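Local structure of octenoyl-CoA reductase/carboxylase (Streptomyces sp., 4A0S) at residues P425-R428 with A429-E433. The protein probably catalyses the NADPH-dependent reductive carboxylation of 2-octenoyl-CoA, supplying an extender unit for cinnabaramide polyketide biosynthesis. Numbering follows the deposited sequence.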
loop_
_atom_site.group_PDB
_atom_site.type_symbol
_atom_site.label_atom_id
_atom_site.label_comp_id
_atom_site.label_asym_id
_atom_site.label_seq_id
_atom_site.Cartn_x
_atom_site.Cartn_y
_atom_site.Cartn_z
ATOM N N PRO A 425 -17.220 -8.050 -34.894
ATOM C CA PRO A 425 -16.328 -7.906 -36.041
ATOM C C PRO A 425 -15.916 -6.462 -36.273
ATOM O O PRO A 425 -14.804 -6.223 -36.728
ATOM C CB PRO A 425 -17.163 -8.440 -37.213
ATOM C CG PRO A 425 -18.589 -8.333 -36.750
ATOM C CD PRO A 425 -18.506 -8.657 -35.283
ATOM N N ASP A 426 -16.801 -5.515 -35.953
ATOM C CA ASP A 426 -16.508 -4.085 -36.133
ATOM C C ASP A 426 -15.353 -3.646 -35.273
ATOM O O ASP A 426 -14.421 -2.993 -35.745
ATOM C CB ASP A 426 -17.725 -3.227 -35.814
ATOM C CG ASP A 426 -18.792 -3.328 -36.884
ATOM O OD1 ASP A 426 -18.644 -4.143 -37.823
ATOM O OD2 ASP A 426 -19.796 -2.608 -36.763
ATOM N N LEU A 427 -15.415 -4.009 -34.002
ATOM C CA LEU A 427 -14.304 -3.749 -33.115
ATOM C C LEU A 427 -13.088 -4.460 -33.659
ATOM O O LEU A 427 -12.014 -3.867 -33.756
ATOM C CB LEU A 427 -14.600 -4.249 -31.716
ATOM C CG LEU A 427 -13.487 -3.991 -30.708
ATOM C CD1 LEU A 427 -13.140 -2.517 -30.714
ATOM C CD2 LEU A 427 -13.945 -4.447 -29.326
ATOM N N ARG A 428 -13.251 -5.723 -34.031
ATOM C CA ARG A 428 -12.113 -6.453 -34.551
ATOM C C ARG A 428 -11.476 -5.694 -35.726
ATOM O O ARG A 428 -10.270 -5.489 -35.749
ATOM C CB ARG A 428 -12.483 -7.871 -34.940
ATOM C CG ARG A 428 -11.311 -8.661 -35.451
ATOM C CD ARG A 428 -11.739 -10.059 -35.772
ATOM N NE ARG A 428 -10.593 -10.877 -36.101
ATOM C CZ ARG A 428 -9.796 -11.441 -35.200
ATOM N NH1 ARG A 428 -10.032 -11.288 -33.903
ATOM N NH2 ARG A 428 -8.768 -12.164 -35.611
ATOM N N ALA A 429 -12.304 -5.251 -36.669
ATOM C CA ALA A 429 -11.845 -4.474 -37.815
ATOM C C ALA A 429 -11.123 -3.187 -37.380
ATOM O O ALA A 429 -10.063 -2.852 -37.923
ATOM C CB ALA A 429 -13.028 -4.142 -38.722
ATOM N N ARG A 430 -11.695 -2.483 -36.402
ATOM C CA ARG A 430 -11.102 -1.256 -35.870
ATOM C C ARG A 430 -9.711 -1.492 -35.268
ATOM O O ARG A 430 -8.789 -0.703 -35.497
ATOM C CB ARG A 430 -12.028 -0.598 -34.841
ATOM C CG ARG A 430 -13.087 0.339 -35.450
ATOM C CD ARG A 430 -14.106 0.791 -34.413
ATOM N NE ARG A 430 -14.978 -0.318 -33.999
ATOM C CZ ARG A 430 -15.734 -0.325 -32.901
ATOM N NH1 ARG A 430 -15.740 0.716 -32.079
ATOM N NH2 ARG A 430 -16.484 -1.378 -32.621
ATOM N N LEU A 431 -9.561 -2.579 -34.514
ATOM C CA LEU A 431 -8.286 -2.875 -33.864
ATOM C C LEU A 431 -7.321 -3.462 -34.872
ATOM O O LEU A 431 -6.124 -3.172 -34.855
ATOM C CB LEU A 431 -8.470 -3.804 -32.658
ATOM C CG LEU A 431 -9.247 -3.219 -31.462
ATOM C CD1 LEU A 431 -9.587 -4.311 -30.452
ATOM C CD2 LEU A 431 -8.504 -2.068 -30.787
ATOM N N GLY A 432 -7.864 -4.286 -35.758
ATOM C CA GLY A 432 -7.088 -4.870 -36.829
ATOM C C GLY A 432 -6.649 -6.251 -36.434
ATOM O O GLY A 432 -6.090 -6.453 -35.356
ATOM N N GLU A 433 -6.880 -7.196 -37.337
ATOM C CA GLU A 433 -6.557 -8.591 -37.111
ATOM C C GLU A 433 -5.065 -8.757 -36.882
ATOM O O GLU A 433 -4.639 -9.617 -36.117
ATOM C CB GLU A 433 -6.999 -9.403 -38.322
ATOM C CG GLU A 433 -6.940 -10.877 -38.110
ATOM C CD GLU A 433 -7.735 -11.632 -39.134
ATOM O OE1 GLU A 433 -7.740 -11.209 -40.319
ATOM O OE2 GLU A 433 -8.376 -12.640 -38.740
#
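Arg428 sets CG opposite its backbone N (chi1 -179°) and runs extended to NE, which carries the guanidinium from the flank of the short surface helix 425-431 to meet Glu433, just beyond the helix, whose side chain is also extended. There NH2 donates to Glu433 OE2 at 3.2 Å in a nearly straight salt bridge. The oxygen lies in the guanidinium plane but receives the proton on its anti side, and the two planes stand 89° apart. Glu195 shares NH2, and NH1 reaches the carbonyl of His190, so the helix is tied to the region around helix 193-197. Replacing this arginine with an alanine would remove the NH1 bond to the His190 carbonyl and would probably leave Glu433 and Glu195 without their common positive partner. Backbone bonds close the last turn, Gly432 N meeting Arg428 O at 2.7 Å; Gly432 leaves the helix with positive phi, where a side chain would jam against the preceding carbonyl. Nearby, Leu427 CG and Leu431 CD1 pack at 3.9 Å, beside His190. Arg430 bends back at chi3 (-70°), adding a weak NE bond of 3.2 Å to Asp426 O, while Leu427 CD1 sits 4.0 Å above the centre of its guanidinium.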